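PDB 2W9X: putative acetyl xylan esterase from Cellvibrio japonicus, which removes acetyl groups from plant cell-wall polysaccharides, acting on acetylated xylan and, with a strong preference, on acetylated glucomannan. Local coordinates for residues B[145-150]-B[182-187]; B[251-256]-B[260-265]; B[292-295]-B[300-303]; B[321-326]-B[350-355]. All blocks are in the same frame, centred on the assembly; numbering follows the deposited sequence.

Interaction 1. Residues B[145-150]-B[182-187]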
loop_
_atom_site.group_PDB
_atom_site.type_symbol
_atom_site.label_atom_id
_atom_site.label_comp_id
_atom_site.label_asym_id
_atom_site.label_seq_id
_atom_site.Cartn_x
_atom_site.Cartn_y
_atom_site.Cartn_z
ATOM N N ILE B 145 -15.548 -6.933 6.296
ATOM C CA ILE B 145 -14.703 -6.864 5.108
ATOM C C ILE B 145 -15.548 -7.091 3.848
ATOM O O ILE B 145 -16.435 -7.952 3.822
ATOM C CB ILE B 145 -13.509 -7.881 5.161
ATOM C CG1 ILE B 145 -12.562 -7.677 3.957
ATOM C CG2 ILE B 145 -14.024 -9.331 5.284
ATOM C CD1 ILE B 145 -11.131 -8.259 4.157
ATOM N N GLU B 146 -15.274 -6.302 2.812
ATOM C CA GLU B 146 -15.996 -6.414 1.558
ATOM C C GLU B 146 -15.052 -6.726 0.416
ATOM O O GLU B 146 -13.987 -6.098 0.298
ATOM C CB GLU B 146 -16.782 -5.124 1.270
ATOM C CG GLU B 146 -17.388 -5.080 -0.127
ATOM C CD GLU B 146 -18.431 -3.995 -0.296
ATOM O OE1 GLU B 146 -18.791 -3.364 0.718
ATOM O OE2 GLU B 146 -18.903 -3.789 -1.438
ATOM N N PHE B 147 -15.440 -7.690 -0.421
ATOM C CA PHE B 147 -14.697 -8.019 -1.646
ATOM C C PHE B 147 -15.502 -7.644 -2.864
ATOM O O PHE B 147 -16.636 -8.086 -3.035
ATOM C CB PHE B 147 -14.321 -9.507 -1.695
ATOM C CG PHE B 147 -13.286 -9.886 -0.672
ATOM C CD1 PHE B 147 -11.952 -9.968 -1.025
ATOM C CD2 PHE B 147 -13.651 -10.102 0.661
ATOM C CE1 PHE B 147 -10.965 -10.322 -0.071
ATOM C CE2 PHE B 147 -12.678 -10.442 1.621
ATOM C CZ PHE B 147 -11.329 -10.546 1.248
ATOM N N ILE B 148 -14.902 -6.804 -3.700
ATOM C CA ILE B 148 -15.539 -6.320 -4.920
ATOM C C ILE B 148 -14.699 -6.837 -6.069
ATOM O O ILE B 148 -13.465 -6.736 -6.039
ATOM C CB ILE B 148 -15.609 -4.767 -4.969
ATOM C CG1 ILE B 148 -16.261 -4.192 -3.693
ATOM C CG2 ILE B 148 -16.364 -4.323 -6.210
ATOM C CD1 ILE B 148 -16.237 -2.631 -3.610
ATOM N N GLY B 149 -15.340 -7.409 -7.084
ATOM C CA GLY B 149 -14.546 -7.984 -8.164
ATOM C C GLY B 149 -15.273 -8.708 -9.267
ATOM O O GLY B 149 -16.446 -8.455 -9.526
ATOM N N ASP B 150 -14.532 -9.604 -9.914
ATOM C CA ASP B 150 -14.935 -10.295 -11.123
ATOM C C ASP B 150 -14.918 -11.799 -10.870
ATOM O O ASP B 150 -15.111 -12.209 -9.738
ATOM C CB ASP B 150 -14.020 -9.901 -12.309
ATOM C CG ASP B 150 -12.523 -10.132 -12.035
ATOM O OD1 ASP B 150 -12.151 -10.925 -11.119
ATOM O OD2 ASP B 150 -11.706 -9.482 -12.759
ATOM N N PRO B 182 -14.237 -15.071 1.244
ATOM C CA PRO B 182 -14.755 -15.752 2.454
ATOM C C PRO B 182 -13.663 -16.363 3.333
ATOM O O PRO B 182 -13.751 -16.265 4.557
ATOM C CB PRO B 182 -15.682 -16.822 1.877
ATOM C CG PRO B 182 -16.204 -16.170 0.644
ATOM C CD PRO B 182 -14.938 -15.553 0.040
ATOM N N LEU B 183 -12.634 -16.957 2.722
ATOM C CA LEU B 183 -11.529 -17.554 3.484
ATOM C C LEU B 183 -10.754 -16.502 4.271
ATOM O O LEU B 183 -10.400 -16.733 5.429
ATOM C CB LEU B 183 -10.559 -18.331 2.582
ATOM C CG LEU B 183 -10.998 -19.547 1.770
ATOM C CD1 LEU B 183 -9.781 -20.069 1.003
ATOM C CD2 LEU B 183 -11.667 -20.655 2.627
ATOM N N THR B 184 -10.489 -15.351 3.651
ATOM C CA THR B 184 -9.874 -14.236 4.378
ATOM C C THR B 184 -10.745 -13.741 5.552
ATOM O O THR B 184 -10.249 -13.580 6.661
ATOM C CB THR B 184 -9.464 -13.080 3.425
ATOM O OG1 THR B 184 -8.613 -13.609 2.394
ATOM C CG2 THR B 184 -8.704 -11.993 4.158
ATOM N N ALA B 185 -12.027 -13.499 5.309
ATOM C CA ALA B 185 -12.921 -13.012 6.358
ATOM C C ALA B 185 -12.983 -13.978 7.562
ATOM O O ALA B 185 -12.987 -13.557 8.717
ATOM C CB ALA B 185 -14.289 -12.789 5.796
ATOM N N LYS B 186 -12.998 -15.277 7.280
ATOM C CA LYS B 186 -13.108 -16.296 8.334
ATOM C C LYS B 186 -11.888 -16.374 9.256
ATOM O O LYS B 186 -12.028 -16.676 10.454
ATOM C CB LYS B 186 -13.472 -17.653 7.729
ATOM C CG LYS B 186 -14.953 -17.703 7.300
ATOM C CD LYS B 186 -15.310 -19.006 6.609
ATOM C CE LYS B 186 -16.797 -19.071 6.333
ATOM N NZ LYS B 186 -17.165 -20.358 5.660
ATOM N N ALA B 187 -10.703 -16.064 8.716
ATOM C CA ALA B 187 -9.474 -16.021 9.524
ATOM C C ALA B 187 -9.511 -14.896 10.563
ATOM O O ALA B 187 -8.809 -14.952 11.574
ATOM C CB ALA B 187 -8.231 -15.896 8.634
#
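Thr184 OG1 is hydrogen-bonded to the carbonyl of Phe180, one turn back in its own helix, and this leaves the carbon side of Thr184 to meet Phe147. With OG1 beside the backbone N (chi1 -55°), CB and CG2 form the surface offered to the strand. Phe147 CZ lies 3.8 Å from Thr184 CB and 4.2 Å from Thr184 CG2, and the two side chains cross at about a right angle. The ring meets Thr184 with its far end alone, and the approach is neither over a face nor square to an edge.

Two residues earlier on the strand, and so on the same side of it, Ile145 makes the tighter contact. Its CG2 branch sits 3.5 Å from Ala185 CB, while CD1 reaches toward Thr184 CG2 at 4.5 Å. The backbones come closer here, in keeping with the short alanine side chain: CA of Ile145 and CA of Ala185 are 6.5 Å apart, against 8.8 Å between CA of Phe147 and CA of Pro182. The axes of strand 145-149 and helix 182-187 run nearly antiparallel (169°) and approach to 9.2 Å. No hydrogen bond crosses the interface, and all four touching residues are buried.

Leu349 of helix 339-354 packs on both Phe147 and Thr184. On strand 145-149, Glu146 is held by Tyr219, Trp235 and Asn195. The strand runs into Gly149 and Asp150, directly ahead of the probable nucleophile Ser151, which is the strand, Gly-Asp-Ser turn and helix arrangement of an SGNH (GDSL-like) hydrolase with its parallel sheet flanked by helices.

Interaction 2. Residues B[251-256]-B[260-265]; sequences TALNDN and KTREAL
Arg262 sets off with CG anti to its backbone N (chi1 -155°) and then bends at chi2 (76°), and together these turns swing the guanidinium back toward the carbonyl of Thr251. NH1 donates to Thr251 O over 2.9 Å, nearly straight at 160°, with the oxygen close to the guanidinium plane. NH2 adds only a weak, longer bond to the same oxygen and forms a salt bridge with Glu300. A water accepts from Leu253 N at 3.0 Å and, weakly, from Arg262 NH1, joining backbone and side chain a second time.

Leu253 fills the space between loop and helix. Its CD1 rests 3.6 Å from Thr261 O, and its CD2 meets Leu265 CD2 at 4.2 Å. Leu265 CD2 also lies over one face of the guanidinium. At the surface, Lys260 NZ reaches Asp255 O in a weak 3.0 Å bond and is held by Glu257 O as well.

Thr261 is the N-cap of helix 262-283, its OG1 accepting from Ala264 N at 3.0 Å. The capped helix start thus grips the loop that follows helix 246-249, the element carrying Asn247, a transition-state stabiliser by similarity in the Gly-X-Asn-Asp motif of SGNH hydrolases.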
loop_
_atom_site.group_PDB
_atom_site.type_symbol
_atom_site.label_atom_id
_atom_site.label_comp_id
_atom_site.label_asym_id
_atom_site.label_seq_id
_atom_site.Cartn_x
_atom_site.Cartn_y
_atom_site.Cartn_z
ATOM N N THR B 251 -7.825 -8.544 -23.303
ATOM C CA THR B 251 -8.039 -8.704 -24.736
ATOM C C THR B 251 -7.815 -7.382 -25.445
ATOM O O THR B 251 -7.897 -6.300 -24.845
ATOM C CB THR B 251 -9.480 -9.187 -25.096
ATOM O OG1 THR B 251 -10.438 -8.257 -24.583
ATOM C CG2 THR B 251 -9.779 -10.586 -24.555
ATOM N N ALA B 252 -7.535 -7.489 -26.736
ATOM C CA ALA B 252 -7.425 -6.354 -27.630
ATOM C C ALA B 252 -8.803 -5.744 -27.880
ATOM O O ALA B 252 -9.813 -6.440 -27.848
ATOM C CB ALA B 252 -6.819 -6.822 -28.955
ATOM N N LEU B 253 -8.831 -4.440 -28.138
ATOM C CA LEU B 253 -10.060 -3.756 -28.510
ATOM C C LEU B 253 -10.583 -4.237 -29.873
ATOM O O LEU B 253 -9.821 -4.404 -30.819
ATOM C CB LEU B 253 -9.846 -2.235 -28.528
ATOM C CG LEU B 253 -9.633 -1.550 -27.172
ATOM C CD1 LEU B 253 -8.811 -0.257 -27.332
ATOM C CD2 LEU B 253 -10.969 -1.288 -26.477
ATOM N N ASN B 254 -11.883 -4.476 -29.950
ATOM C CA ASN B 254 -12.552 -4.667 -31.235
ATOM C C ASN B 254 -12.880 -3.329 -31.868
ATOM O O ASN B 254 -12.843 -2.305 -31.185
ATOM C CB ASN B 254 -13.795 -5.516 -31.038
ATOM C CG ASN B 254 -13.452 -6.888 -30.508
ATOM O OD1 ASN B 254 -13.041 -7.764 -31.271
ATOM N ND2 ASN B 254 -13.572 -7.074 -29.184
ATOM N N ASP B 255 -13.201 -3.345 -33.167
ATOM C CA ASP B 255 -13.492 -2.137 -33.929
ATOM C C ASP B 255 -14.742 -1.415 -33.436
ATOM O O ASP B 255 -14.813 -0.197 -33.507
ATOM C CB ASP B 255 -13.679 -2.481 -35.422
ATOM C CG ASP B 255 -12.376 -2.909 -36.108
ATOM O OD1 ASP B 255 -11.283 -2.451 -35.683
ATOM O OD2 ASP B 255 -12.459 -3.696 -37.084
ATOM N N ASN B 256 -15.730 -2.164 -32.951
ATOM C CA ASN B 256 -17.016 -1.576 -32.577
ATOM C C ASN B 256 -17.106 -1.014 -31.147
ATOM O O ASN B 256 -18.163 -0.550 -30.729
ATOM C CB ASN B 256 -18.160 -2.566 -32.855
ATOM C CG ASN B 256 -18.092 -3.815 -31.983
ATOM O OD1 ASN B 256 -17.152 -4.009 -31.216
ATOM N ND2 ASN B 256 -19.103 -4.666 -32.101
ATOM N N LYS B 260 -11.165 3.918 -28.896
ATOM C CA LYS B 260 -10.564 3.744 -30.220
ATOM C C LYS B 260 -9.047 3.560 -30.202
ATOM O O LYS B 260 -8.440 3.235 -31.230
ATOM C CB LYS B 260 -10.949 4.916 -31.141
ATOM C CG LYS B 260 -12.445 5.064 -31.355
ATOM C CD LYS B 260 -13.059 3.759 -31.859
ATOM C CE LYS B 260 -14.562 3.871 -32.038
ATOM N NZ LYS B 260 -15.119 2.536 -32.385
ATOM N N THR B 261 -8.442 3.791 -29.037
ATOM C CA THR B 261 -7.025 3.544 -28.810
ATOM C C THR B 261 -6.887 2.912 -27.438
ATOM O O THR B 261 -7.749 3.101 -26.568
ATOM C CB THR B 261 -6.202 4.851 -28.795
ATOM O OG1 THR B 261 -6.681 5.692 -27.741
ATOM C CG2 THR B 261 -6.273 5.613 -30.147
ATOM N N ARG B 262 -5.803 2.163 -27.246
ATOM C CA ARG B 262 -5.432 1.628 -25.941
ATOM C C ARG B 262 -5.243 2.733 -24.883
ATOM O O ARG B 262 -5.591 2.547 -23.715
ATOM C CB ARG B 262 -4.154 0.791 -26.054
ATOM C CG ARG B 262 -4.022 -0.269 -24.971
ATOM C CD ARG B 262 -4.962 -1.444 -25.289
ATOM N NE ARG B 262 -4.927 -2.480 -24.251
ATOM C CZ ARG B 262 -5.746 -3.528 -24.207
ATOM N NH1 ARG B 262 -6.685 -3.689 -25.143
ATOM N NH2 ARG B 262 -5.623 -4.422 -23.230
ATOM N N GLU B 263 -4.671 3.864 -25.282
ATOM C CA GLU B 263 -4.469 4.975 -24.345
ATOM C C GLU B 263 -5.824 5.464 -23.838
ATOM O O GLU B 263 -5.960 5.786 -22.660
ATOM C CB GLU B 263 -3.672 6.120 -24.996
ATOM C CG GLU B 263 -2.212 5.783 -25.320
ATOM C CD GLU B 263 -2.046 4.654 -26.353
ATOM O OE1 GLU B 263 -2.782 4.638 -27.374
ATOM O OE2 GLU B 263 -1.165 3.778 -26.129
ATOM N N ALA B 264 -6.829 5.495 -24.728
ATOM C CA ALA B 264 -8.192 5.897 -24.346
ATOM C C ALA B 264 -8.784 4.999 -23.273
ATOM O O ALA B 264 -9.427 5.481 -22.335
ATOM C CB ALA B 264 -9.124 5.949 -25.564
ATOM N N LEU B 265 -8.574 3.693 -23.433
ATOM C CA LEU B 265 -9.036 2.706 -22.482
ATOM C C LEU B 265 -8.349 2.893 -21.121
ATOM O O LEU B 265 -9.019 2.896 -20.079
ATOM C CB LEU B 265 -8.805 1.293 -23.046
ATOM C CG LEU B 265 -9.224 0.078 -22.188
ATOM C CD1 LEU B 265 -10.728 0.069 -21.889
ATOM C CD2 LEU B 265 -8.803 -1.240 -22.844
HETATM O O HOH W 1 -6.186 -3.045 -28.060
#

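Interaction 3. Residues B[292-295]-B[300-303]; sequences MNSD and EIAE
The first turn of the helix in the beta-alpha-beta unit 288-294, 300-314, 320-325 packs back on the end of its leading strand, with Ile301 set against Asn293 and Ser294. Ile301 uses two branches. CG2, anti to the backbone N while CG1 stands beside it (chi1 -57°), comes within 3.7 Å of Asn293 CB as the two side chains pass at a slant. CD1 approaches Ser294 OG at 3.8 Å. The hydroxyl is hydrogen-bonded to the backbone N of Gln296 in the connecting loop, and its contact with the methyl is van der Waals only.

Water carries the polar link between the segments. It donates to Ser294 O at 2.7 Å and accepts from Ala302 N at 2.9 Å, thereby supplying a partner to a first-turn amide that has no preceding helical carbonyl to use. Ala302 CB lies 4.1 Å from Ser294 O, and CA of Asn293 and CA of Ala302 are 6.2 Å apart, a close approach of helix and strand that is consistent with the small side chain.

Ile301 also packs on Thr246 and Phe249 of helix 246-249, while strand 320-325 pairs its backbone with Asn293 through Ile323 and Phe325, places Val324 against Ala302, and sends Gln322 to bond Ala302 O.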
loop_
_atom_site.group_PDB
_atom_site.type_symbol
_atom_site.label_atom_id
_atom_site.label_comp_id
_atom_site.label_asym_id
_atom_site.label_seq_id
_atom_site.Cartn_x
_atom_site.Cartn_y
_atom_site.Cartn_z
ATOM N N MET B 292 -6.239 -5.118 -5.792
ATOM C CA MET B 292 -5.566 -6.408 -5.942
ATOM C C MET B 292 -5.660 -6.917 -7.383
ATOM O O MET B 292 -6.757 -7.032 -7.918
ATOM C CB MET B 292 -6.224 -7.393 -4.965
ATOM C CG MET B 292 -5.693 -8.809 -5.003
ATOM S SD MET B 292 -6.371 -9.660 -3.574
ATOM C CE MET B 292 -5.704 -11.290 -3.874
ATOM N N ASN B 293 -4.516 -7.182 -8.024
ATOM C CA ASN B 293 -4.495 -7.648 -9.411
ATOM C C ASN B 293 -3.364 -8.640 -9.692
ATOM O O ASN B 293 -2.460 -8.827 -8.882
ATOM C CB ASN B 293 -4.447 -6.494 -10.448
ATOM C CG ASN B 293 -5.650 -5.562 -10.360
ATOM O OD1 ASN B 293 -6.630 -5.686 -11.132
ATOM N ND2 ASN B 293 -5.578 -4.606 -9.436
ATOM N N SER B 294 -3.448 -9.279 -10.854
ATOM C CA SER B 294 -2.475 -10.289 -11.288
ATOM C C SER B 294 -1.253 -9.617 -11.894
ATOM O O SER B 294 -1.268 -8.389 -12.192
ATOM C CB SER B 294 -3.098 -11.168 -12.370
ATOM O OG SER B 294 -3.187 -10.402 -13.570
ATOM N N ASP B 295 -0.218 -10.437 -12.101
ATOM C CA ASP B 295 0.978 -10.044 -12.820
ATOM C C ASP B 295 0.842 -10.423 -14.307
ATOM O O ASP B 295 1.833 -10.616 -14.993
ATOM C CB ASP B 295 2.213 -10.725 -12.201
ATOM C CG ASP B 295 2.160 -12.286 -12.272
ATOM O OD1 ASP B 295 1.136 -12.875 -12.658
ATOM O OD2 ASP B 295 3.162 -12.918 -11.898
ATOM N N GLU B 300 0.284 -4.962 -17.900
ATOM C CA GLU B 300 -0.598 -3.828 -18.252
ATOM C C GLU B 300 -1.605 -3.532 -17.148
ATOM O O GLU B 300 -1.872 -2.362 -16.833
ATOM C CB GLU B 300 -1.323 -4.053 -19.590
ATOM C CG GLU B 300 -2.327 -2.930 -19.957
ATOM C CD GLU B 300 -2.959 -3.107 -21.316
ATOM O OE1 GLU B 300 -3.214 -4.254 -21.725
ATOM O OE2 GLU B 300 -3.208 -2.081 -21.981
ATOM N N ILE B 301 -2.165 -4.584 -16.555
ATOM C CA ILE B 301 -3.168 -4.410 -15.513
ATOM C C ILE B 301 -2.561 -3.779 -14.255
ATOM O O ILE B 301 -3.063 -2.761 -13.745
ATOM C CB ILE B 301 -3.860 -5.734 -15.128
ATOM C CG1 ILE B 301 -4.516 -6.406 -16.352
ATOM C CG2 ILE B 301 -4.885 -5.472 -14.028
ATOM C CD1 ILE B 301 -4.617 -7.973 -16.184
ATOM N N ALA B 302 -1.489 -4.381 -13.758
ATOM C CA ALA B 302 -0.798 -3.849 -12.577
ATOM C C ALA B 302 -0.407 -2.375 -12.776
ATOM O O ALA B 302 -0.538 -1.555 -11.859
ATOM C CB ALA B 302 0.435 -4.702 -12.243
ATOM N N GLU B 303 0.086 -2.033 -13.967
ATOM C CA GLU B 303 0.505 -0.659 -14.227
ATOM C C GLU B 303 -0.627 0.363 -14.108
ATOM O O GLU B 303 -0.419 1.442 -13.537
ATOM C CB GLU B 303 1.217 -0.499 -15.581
ATOM C CG GLU B 303 1.590 1.006 -15.799
ATOM C CD GLU B 303 2.764 1.229 -16.726
ATOM O OE1 GLU B 303 3.861 0.671 -16.472
ATOM O OE2 GLU B 303 2.593 1.987 -17.699
HETATM O O HOH W 2 -0.625 -7.077 -14.521
#

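Interaction 4. Residues B[321-326]-B[350-355]; sequences EQIVFK and ITHLQQ
His352 NE2 donates to Glu321 OE2 in a short bond of 2.8 Å that is almost straight, with an N-H...O angle of 170°. The oxygen lies close to the plane of the imidazole, yet NE2 stands well above the carboxylate, 78° out of its plane. The other oxygen, Glu321 OE1, is 3.4 Å from His352 NE2 at an angle too poor for a bond, so OE2 alone accepts the hydrogen bond from NE2.

The CD1 methyl of Ile323 sits over one face of the same ring, offset toward its rim. It lies 4.2 Å from the ring centroid and near the ring normal, a CH-pi contact, with His352 CG the closest ring atom at 4.1 Å.

Glu321 and Ile323 are alternate residues of one strand and point the same way. In Glu321, CG is placed between backbone N and carbonyl carbon (chi1 54°), and the chain beyond runs extended to the ring. Ile290 of the neighbouring strand 288-294 touches both Ile323 and His352. Across the subunit boundary, Glu321 packs on Glu321 of the second subunit.

With NE2 as donor, the imidazole must carry a proton there. The adjacent carboxylate would probably favour a fully protonated ring, adding charge attraction to a bond that meets its acceptor out of plane.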
loop_
_atom_site.group_PDB
_atom_site.type_symbol
_atom_site.label_atom_id
_atom_site.label_comp_id
_atom_site.label_asym_id
_atom_site.label_seq_id
_atom_site.Cartn_x
_atom_site.Cartn_y
_atom_site.Cartn_z
ATOM N N GLU B 321 -3.824 0.843 -0.971
ATOM C CA GLU B 321 -2.608 0.152 -1.363
ATOM C C GLU B 321 -2.858 -0.873 -2.481
ATOM O O GLU B 321 -4.002 -1.271 -2.737
ATOM C CB GLU B 321 -1.901 -0.466 -0.141
ATOM C CG GLU B 321 -2.765 -1.375 0.710
ATOM C CD GLU B 321 -2.258 -1.558 2.163
ATOM O OE1 GLU B 321 -1.060 -1.313 2.478
ATOM O OE2 GLU B 321 -3.087 -1.988 2.993
ATOM N N GLN B 322 -1.789 -1.281 -3.155
ATOM C CA GLN B 322 -1.885 -2.249 -4.231
ATOM C C GLN B 322 -1.314 -3.592 -3.794
ATOM O O GLN B 322 -0.310 -3.638 -3.065
ATOM C CB GLN B 322 -1.127 -1.724 -5.457
ATOM C CG GLN B 322 -1.045 -2.681 -6.664
ATOM C CD GLN B 322 -0.421 -2.024 -7.874
ATOM O OE1 GLN B 322 0.421 -1.133 -7.736
ATOM N NE2 GLN B 322 -0.822 -2.463 -9.079
ATOM N N ILE B 323 -1.972 -4.671 -4.225
ATOM C CA ILE B 323 -1.421 -6.034 -4.149
ATOM C C ILE B 323 -1.389 -6.598 -5.565
ATOM O O ILE B 323 -2.391 -6.512 -6.316
ATOM C CB ILE B 323 -2.218 -6.963 -3.185
ATOM C CG1 ILE B 323 -2.011 -6.522 -1.720
ATOM C CG2 ILE B 323 -1.823 -8.450 -3.388
ATOM C CD1 ILE B 323 -2.809 -7.361 -0.696
ATOM N N VAL B 324 -0.215 -7.092 -5.958
ATOM C CA VAL B 324 -0.059 -7.814 -7.228
ATOM C C VAL B 324 0.230 -9.274 -6.908
ATOM O O VAL B 324 1.247 -9.589 -6.252
ATOM C CB VAL B 324 1.072 -7.238 -8.093
ATOM C CG1 VAL B 324 1.194 -8.028 -9.381
ATOM C CG2 VAL B 324 0.831 -5.749 -8.356
ATOM N N PHE B 325 -0.662 -10.166 -7.340
ATOM C CA PHE B 325 -0.471 -11.579 -7.010
ATOM C C PHE B 325 0.199 -12.327 -8.151
ATOM O O PHE B 325 0.065 -11.951 -9.328
ATOM C CB PHE B 325 -1.765 -12.265 -6.522
ATOM C CG PHE B 325 -2.911 -12.221 -7.503
ATOM C CD1 PHE B 325 -2.985 -13.127 -8.567
ATOM C CD2 PHE B 325 -3.953 -11.308 -7.329
ATOM C CE1 PHE B 325 -4.065 -13.084 -9.459
ATOM C CE2 PHE B 325 -5.030 -11.277 -8.216
ATOM C CZ PHE B 325 -5.081 -12.164 -9.262
ATOM N N LYS B 326 0.945 -13.368 -7.776
ATOM C CA LYS B 326 1.836 -14.101 -8.675
ATOM C C LYS B 326 1.813 -15.592 -8.334
ATOM O O LYS B 326 1.472 -15.980 -7.207
ATOM C CB LYS B 326 3.290 -13.614 -8.506
ATOM C CG LYS B 326 3.518 -12.090 -8.640
ATOM C CD LYS B 326 4.965 -11.741 -8.298
ATOM C CE LYS B 326 5.988 -12.386 -9.268
ATOM N NZ LYS B 326 5.569 -12.159 -10.677
ATOM N N ILE B 350 -4.465 -12.433 4.364
ATOM C CA ILE B 350 -4.421 -12.626 5.822
ATOM C C ILE B 350 -3.143 -12.062 6.453
ATOM O O ILE B 350 -3.205 -11.289 7.422
ATOM C CB ILE B 350 -4.616 -14.112 6.198
ATOM C CG1 ILE B 350 -6.033 -14.557 5.842
ATOM C CG2 ILE B 350 -4.251 -14.367 7.698
ATOM C CD1 ILE B 350 -6.223 -16.077 5.669
ATOM N N THR B 351 -1.995 -12.431 5.890
ATOM C CA THR B 351 -0.697 -11.935 6.334
ATOM C C THR B 351 -0.591 -10.413 6.212
ATOM O O THR B 351 -0.076 -9.746 7.111
ATOM C CB THR B 351 0.449 -12.613 5.533
ATOM O OG1 THR B 351 0.269 -14.036 5.574
ATOM C CG2 THR B 351 1.822 -12.265 6.099
ATOM N N HIS B 352 -1.071 -9.875 5.089
ATOM C CA HIS B 352 -1.084 -8.432 4.860
ATOM C C HIS B 352 -1.900 -7.752 5.958
ATOM O O HIS B 352 -1.429 -6.808 6.581
ATOM C CB HIS B 352 -1.669 -8.111 3.477
ATOM C CG HIS B 352 -1.635 -6.656 3.131
ATOM N ND1 HIS B 352 -0.533 -6.051 2.564
ATOM C CD2 HIS B 352 -2.562 -5.682 3.281
ATOM C CE1 HIS B 352 -0.782 -4.767 2.379
ATOM N NE2 HIS B 352 -2.007 -4.517 2.805
ATOM N N LEU B 353 -3.112 -8.250 6.198
ATOM C CA LEU B 353 -4.027 -7.616 7.155
ATOM C C LEU B 353 -3.566 -7.765 8.616
ATOM O O LEU B 353 -3.842 -6.895 9.440
ATOM C CB LEU B 353 -5.454 -8.108 6.953
ATOM C CG LEU B 353 -6.041 -7.610 5.633
ATOM C CD1 LEU B 353 -7.364 -8.282 5.332
ATOM C CD2 LEU B 353 -6.190 -6.091 5.660
ATOM N N GLN B 354 -2.835 -8.844 8.901
ATOM C CA GLN B 354 -2.253 -9.097 10.214
ATOM C C GLN B 354 -1.191 -8.078 10.593
ATOM O O GLN B 354 -0.962 -7.847 11.771
ATOM C CB GLN B 354 -1.646 -10.511 10.281
ATOM C CG GLN B 354 -2.676 -11.611 10.570
ATOM C CD GLN B 354 -2.099 -13.033 10.493
ATOM O OE1 GLN B 354 -0.957 -13.246 10.064
ATOM N NE2 GLN B 354 -2.903 -14.010 10.892
ATOM N N GLN B 355 -0.537 -7.477 9.603
ATOM C CA GLN B 355 0.567 -6.567 9.877
ATOM C C GLN B 355 0.101 -5.127 10.083
ATOM O O GLN B 355 0.914 -4.250 10.343
ATOM C CB GLN B 355 1.648 -6.638 8.778
ATOM C CG GLN B 355 2.390 -8.001 8.646
ATOM C CD GLN B 355 2.812 -8.610 9.989
ATOM O OE1 GLN B 355 2.159 -9.525 10.496
ATOM N NE2 GLN B 355 3.907 -8.104 10.565
#

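Overall arrangement
Interactions 1, 3 and 4 share the parallel sheet, whose strand 144-149 ends two residues before the probable nucleophile Ser151. Interactions 1 and 4 meet through helix 339-354: Ile145 CD1 packs 3.9 Å from Leu353 CD1, and the centres of the two interactions are about 13 Å apart. Interactions 3 and 4 lie on adjacent strands, joined by a 2.8 Å salt bridge between Asp295 OD2 and Lys326 NZ, and both touch the second subunit. Interaction 2, between a loop and the start of helix 262-283, ties to interaction 3 through Arg262 NH2 and Glu300 OE1, 2.8 Å apart. Asn247, by similarity a transition-state stabiliser, is close to both: its side chain is about 7 Å from that of Thr251 and about 8 Å from that of Ile301.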